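Atg1 tMIT (PDB 4P1N) is the C-terminal tandem MIT region of a serine/threonine protein kinase essential for forming autophagosomes and involved in cytoplasm-to-vacuole transport. Local coordinates at residues 195-200 with 214-218; 231-235 with 244-248. All blocks are in the same frame, centred on the assembly; numbering follows the deposited sequence.

Contact 1 (195-200 with 214-218); sequences ISRNAA and LAYAT
Helices 184-204 and 209-227 form an antiparallel helical hairpin in the second MIT domain, and Y216 and A215 of one pack on I195, S196, A199 and A200 of the other. The short axes run 159° apart and approach to 8.5 Å, a close spacing that small residues permit. A199 CB lies 3.7 Å from A215 CB, and I195 CG2 meets the same methyl from another direction, at 3.6 Å. With CG2 anti to the backbone N, I195 sets this branch on A215 and sends CD1 to T218 CG2, their side chains crossing at about a right angle. Y216 points its CB bond away from helix 184-204, yet the ring comes back against A199 and S196. A199 CB sits over one face of this ring in a CH-pi contact, 4.0 Å from the centroid and offset toward the rim, while S196 OG comes in the ring plane to the edge, 3.6 Å from CD1. The phenol end reaches A200, with OH 3.4 Å from A200 CA, and hydrogen-bonds E203; S196 OG bonds S219. T218 OG1 hydrogen-bonds L214 O, 2.7 Å away, from the face of the carbonyl opposite T218 N; that oxygen takes two donors. No hydrogen bond joins the two segments: the apolar contacts of I195, A199 and A215 and the Y216 ring do the joining, and the buried hydroxyls of S196 and Y216 are satisfied just beyond.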
loop_
_atom_site.group_PDB
_atom_site.type_symbol
_atom_site.label_atom_id
_atom_site.label_comp_id
_atom_site.label_asym_id
_atom_site.label_seq_id
_atom_site.Cartn_x
_atom_site.Cartn_y
_atom_site.Cartn_z
ATOM N N ILE B 195 14.374 -19.140 5.277
ATOM C CA ILE B 195 14.602 -17.808 5.825
ATOM C C ILE B 195 15.012 -17.881 7.300
ATOM O O ILE B 195 15.946 -17.184 7.700
ATOM C CB ILE B 195 13.380 -16.892 5.695
ATOM C CG1 ILE B 195 13.141 -16.542 4.220
ATOM C CG2 ILE B 195 13.615 -15.599 6.484
ATOM C CD1 ILE B 195 11.754 -15.996 3.938
ATOM N N SER B 196 14.323 -18.716 8.098
ATOM C CA SER B 196 14.683 -18.867 9.519
ATOM C C SER B 196 16.030 -19.601 9.721
ATOM O O SER B 196 16.773 -19.291 10.661
ATOM C CB SER B 196 13.574 -19.558 10.314
ATOM O OG SER B 196 12.580 -18.595 10.706
ATOM N N ARG B 197 16.305 -20.588 8.868
ATOM C CA ARG B 197 17.563 -21.289 8.912
ATOM C C ARG B 197 18.698 -20.316 8.626
ATOM O O ARG B 197 19.654 -20.274 9.367
ATOM C CB ARG B 197 17.586 -22.447 7.916
ATOM C CG ARG B 197 18.870 -23.257 7.970
ATOM C CD ARG B 197 18.942 -24.267 6.839
ATOM N NE ARG B 197 19.261 -23.600 5.575
ATOM C CZ ARG B 197 18.492 -23.589 4.487
ATOM N NH1 ARG B 197 17.334 -24.241 4.447
ATOM N NH2 ARG B 197 18.896 -22.924 3.413
ATOM N N ASN B 198 18.590 -19.552 7.536
ATOM C CA ASN B 198 19.553 -18.488 7.249
ATOM C C ASN B 198 19.660 -17.424 8.371
ATOM O O ASN B 198 20.743 -16.906 8.630
ATOM C CB ASN B 198 19.185 -17.758 5.935
ATOM C CG ASN B 198 19.500 -18.557 4.667
ATOM O OD1 ASN B 198 18.956 -18.258 3.612
ATOM N ND2 ASN B 198 20.362 -19.527 4.754
ATOM N N ALA B 199 18.540 -17.045 8.994
ATOM C CA ALA B 199 18.590 -16.060 10.085
ATOM C C ALA B 199 19.405 -16.544 11.293
ATOM O O ALA B 199 20.129 -15.760 11.912
ATOM C CB ALA B 199 17.192 -15.678 10.523
ATOM N N ALA B 200 19.270 -17.831 11.611
ATOM C CA ALA B 200 19.952 -18.448 12.724
ATOM C C ALA B 200 21.469 -18.602 12.494
ATOM O O ALA B 200 22.262 -18.367 13.424
ATOM C CB ALA B 200 19.321 -19.799 13.020
ATOM N N LEU B 214 13.741 -9.417 11.551
ATOM C CA LEU B 214 12.830 -9.308 10.434
ATOM C C LEU B 214 12.693 -10.624 9.697
ATOM O O LEU B 214 11.594 -10.977 9.285
ATOM C CB LEU B 214 13.308 -8.222 9.488
ATOM C CG LEU B 214 12.205 -7.832 8.508
ATOM C CD1 LEU B 214 11.806 -6.379 8.750
ATOM C CD2 LEU B 214 12.674 -8.070 7.088
ATOM N N ALA B 215 13.793 -11.363 9.546
ATOM C CA ALA B 215 13.720 -12.678 8.929
ATOM C C ALA B 215 12.816 -13.634 9.715
ATOM O O ALA B 215 11.882 -14.203 9.155
ATOM C CB ALA B 215 15.099 -13.270 8.724
ATOM N N TYR B 216 13.043 -13.785 11.016
ATOM C CA TYR B 216 12.158 -14.653 11.798
ATOM C C TYR B 216 10.698 -14.194 11.671
ATOM O O TYR B 216 9.814 -15.013 11.519
ATOM C CB TYR B 216 12.534 -14.678 13.263
ATOM C CG TYR B 216 13.870 -15.294 13.589
ATOM C CD1 TYR B 216 14.197 -16.565 13.145
ATOM C CD2 TYR B 216 14.780 -14.625 14.397
ATOM C CE1 TYR B 216 15.400 -17.137 13.454
ATOM C CE2 TYR B 216 15.995 -15.200 14.728
ATOM C CZ TYR B 216 16.302 -16.450 14.243
ATOM O OH TYR B 216 17.499 -17.030 14.559
ATOM N N ALA B 217 10.450 -12.888 11.766
ATOM C CA ALA B 217 9.083 -12.387 11.723
ATOM C C ALA B 217 8.464 -12.738 10.349
ATOM O O ALA B 217 7.276 -13.130 10.237
ATOM C CB ALA B 217 9.061 -10.868 11.977
ATOM N N THR B 218 9.288 -12.618 9.312
ATOM C CA THR B 218 8.861 -12.985 7.956
ATOM C C THR B 218 8.463 -14.448 7.850
ATOM O O THR B 218 7.380 -14.738 7.321
ATOM C CB THR B 218 9.916 -12.647 6.911
ATOM O OG1 THR B 218 10.201 -11.245 6.984
ATOM C CG2 THR B 218 9.436 -13.034 5.500
#

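Contact 2 (231-235 with 244-248); sequences LSSNE and NITSL
N244 opens the second segment by laying its side chain against the side chain of S233 and the backbone of N234 and E235. Its CB is 3.3 Å from N234 O, while the amide nitrogen ND2 is 3.6 Å from E235 O. With CG anti to its own carbonyl carbon (chi1 -62°), the amide is carried beside the bend of the chain at E235, and OD1 makes a weak hydrogen bond to a basic side chain of another protein's chain. Replacing N244 by an alanine removes the amide packed against this bend, would probably open a gap there and would leave the partner's basic side chain without its weak bond. S233 OG lies 3.2 Å from N244 O and 3.4 Å from T246 OG1, the latter a weak bond in which either hydroxyl may donate; a serine is short enough to sit between the two. I245 contributes its carbonyl: N234 N donates to I245 O at 3.0 Å, nearly straight at the hydrogen (164°), although the donor stands well above the carbonyl plane. T246 follows, its CG2 3.9 Å from S232 O and its O bonded to a basic side chain of another protein's chain; S232 OG is itself bonded to D228 O. S247 then brings CB to within 4.3 Å of N234 ND2, where that amide makes a weak bond to E185, its OD1 accepting from V236 N. The crossing thus lies between helices: E235 makes a salt bridge to K111 and a hydrogen bond to T114 of helix 95-129, S247 and L248 pack on E185 of helix 184-204, T246 and L248 touch K253 of helix 250-273, and I245 pairs through its backbone with Y237 of strand 237-238.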
loop_
_atom_site.group_PDB
_atom_site.type_symbol
_atom_site.label_atom_id
_atom_site.label_comp_id
_atom_site.label_asym_id
_atom_site.label_seq_id
_atom_site.Cartn_x
_atom_site.Cartn_y
_atom_site.Cartn_z
ATOM N N LEU B 231 -7.200 -18.364 5.160
ATOM C CA LEU B 231 -6.084 -18.105 4.222
ATOM C C LEU B 231 -5.364 -19.356 3.708
ATOM O O LEU B 231 -4.666 -19.288 2.698
ATOM C CB LEU B 231 -5.021 -17.254 4.895
ATOM C CG LEU B 231 -5.441 -15.937 5.520
ATOM C CD1 LEU B 231 -4.185 -15.216 6.026
ATOM C CD2 LEU B 231 -6.194 -15.089 4.513
ATOM N N SER B 232 -5.511 -20.471 4.422
ATOM C CA SER B 232 -4.789 -21.696 4.149
ATOM C C SER B 232 -5.462 -22.547 3.089
ATOM O O SER B 232 -4.893 -23.527 2.658
ATOM C CB SER B 232 -4.691 -22.558 5.412
ATOM O OG SER B 232 -5.984 -22.854 5.887
ATOM N N SER B 233 -6.656 -22.178 2.676
ATOM C CA SER B 233 -7.309 -22.845 1.550
ATOM C C SER B 233 -6.602 -22.600 0.223
ATOM O O SER B 233 -6.125 -21.506 -0.018
ATOM C CB SER B 233 -8.755 -22.384 1.452
ATOM O OG SER B 233 -9.485 -23.089 2.453
ATOM N N ASN B 234 -6.587 -23.618 -0.641
ATOM C CA ASN B 234 -5.790 -23.590 -1.852
ATOM C C ASN B 234 -6.630 -23.096 -3.015
ATOM O O ASN B 234 -7.664 -23.691 -3.353
ATOM C CB ASN B 234 -5.211 -24.965 -2.142
ATOM C CG ASN B 234 -4.205 -24.947 -3.286
ATOM O OD1 ASN B 234 -4.482 -24.404 -4.353
ATOM N ND2 ASN B 234 -3.033 -25.551 -3.068
ATOM N N GLU B 235 -6.147 -22.036 -3.665
ATOM C CA GLU B 235 -6.963 -21.367 -4.615
ATOM C C GLU B 235 -7.104 -22.073 -5.976
ATOM O O GLU B 235 -7.875 -21.636 -6.787
ATOM C CB GLU B 235 -6.666 -19.850 -4.799
ATOM C CG GLU B 235 -5.578 -18.989 -4.194
ATOM C CD GLU B 235 -4.929 -19.338 -2.881
ATOM O OE1 GLU B 235 -5.235 -18.682 -1.834
ATOM O OE2 GLU B 235 -3.996 -20.177 -2.939
ATOM N N ASN B 244 -12.705 -22.889 -1.824
ATOM C CA ASN B 244 -11.383 -23.463 -1.933
ATOM C C ASN B 244 -11.156 -24.387 -0.780
ATOM O O ASN B 244 -11.638 -24.152 0.319
ATOM C CB ASN B 244 -10.344 -22.338 -2.005
ATOM C CG ASN B 244 -10.571 -21.460 -3.242
ATOM O OD1 ASN B 244 -10.833 -20.285 -3.133
ATOM N ND2 ASN B 244 -10.540 -22.061 -4.403
ATOM N N ILE B 245 -10.413 -25.444 -1.049
ATOM C CA ILE B 245 -10.277 -26.533 -0.148
ATOM C C ILE B 245 -8.831 -26.531 0.385
ATOM O O ILE B 245 -7.878 -26.266 -0.371
ATOM C CB ILE B 245 -10.594 -27.845 -0.891
ATOM C CG1 ILE B 245 -12.077 -27.884 -1.322
ATOM C CG2 ILE B 245 -10.247 -29.065 -0.042
ATOM C CD1 ILE B 245 -13.088 -27.477 -0.263
ATOM N N THR B 246 -8.681 -26.823 1.677
ATOM C CA THR B 246 -7.348 -26.935 2.248
ATOM C C THR B 246 -6.767 -28.257 1.801
ATOM O O THR B 246 -7.447 -29.272 1.763
ATOM C CB THR B 246 -7.337 -26.848 3.775
ATOM O OG1 THR B 246 -7.950 -25.614 4.159
ATOM C CG2 THR B 246 -5.904 -26.872 4.304
ATOM N N SER B 247 -5.511 -28.202 1.421
ATOM C CA SER B 247 -4.804 -29.304 0.801
ATOM C C SER B 247 -3.859 -29.970 1.800
ATOM O O SER B 247 -3.314 -31.038 1.540
ATOM C CB SER B 247 -3.988 -28.736 -0.366
ATOM O OG SER B 247 -3.281 -29.780 -1.008
ATOM N N LEU B 248 -3.624 -29.285 2.914
ATOM C CA LEU B 248 -2.788 -29.782 3.975
ATOM C C LEU B 248 -3.584 -30.832 4.733
ATOM O O LEU B 248 -4.798 -30.676 4.895
ATOM C CB LEU B 248 -2.435 -28.655 4.946
ATOM C CG LEU B 248 -1.584 -27.476 4.444
ATOM C CD1 LEU B 248 -1.722 -26.291 5.381
ATOM C CD2 LEU B 248 -0.127 -27.863 4.337
#

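Following the chain from its N terminus, helices 10-33, 95-129 and 137-170 come before either contact. Contact 1 then closes the hairpin of helices 184-204 and 209-227, 13 residues lying between its segments. After helix 209-227 ends, contact 2 closes a shorter loop of eight residues that includes strand 237-238, and the chain goes on into helix 250-273. The contacts are in series, neither nested nor crossed, with centres 25 Å apart and on opposite sides of the chain's centre. Helices 184-204 and 250-273 both have a part in each contact, while contact 2 also reaches back to helix 95-129.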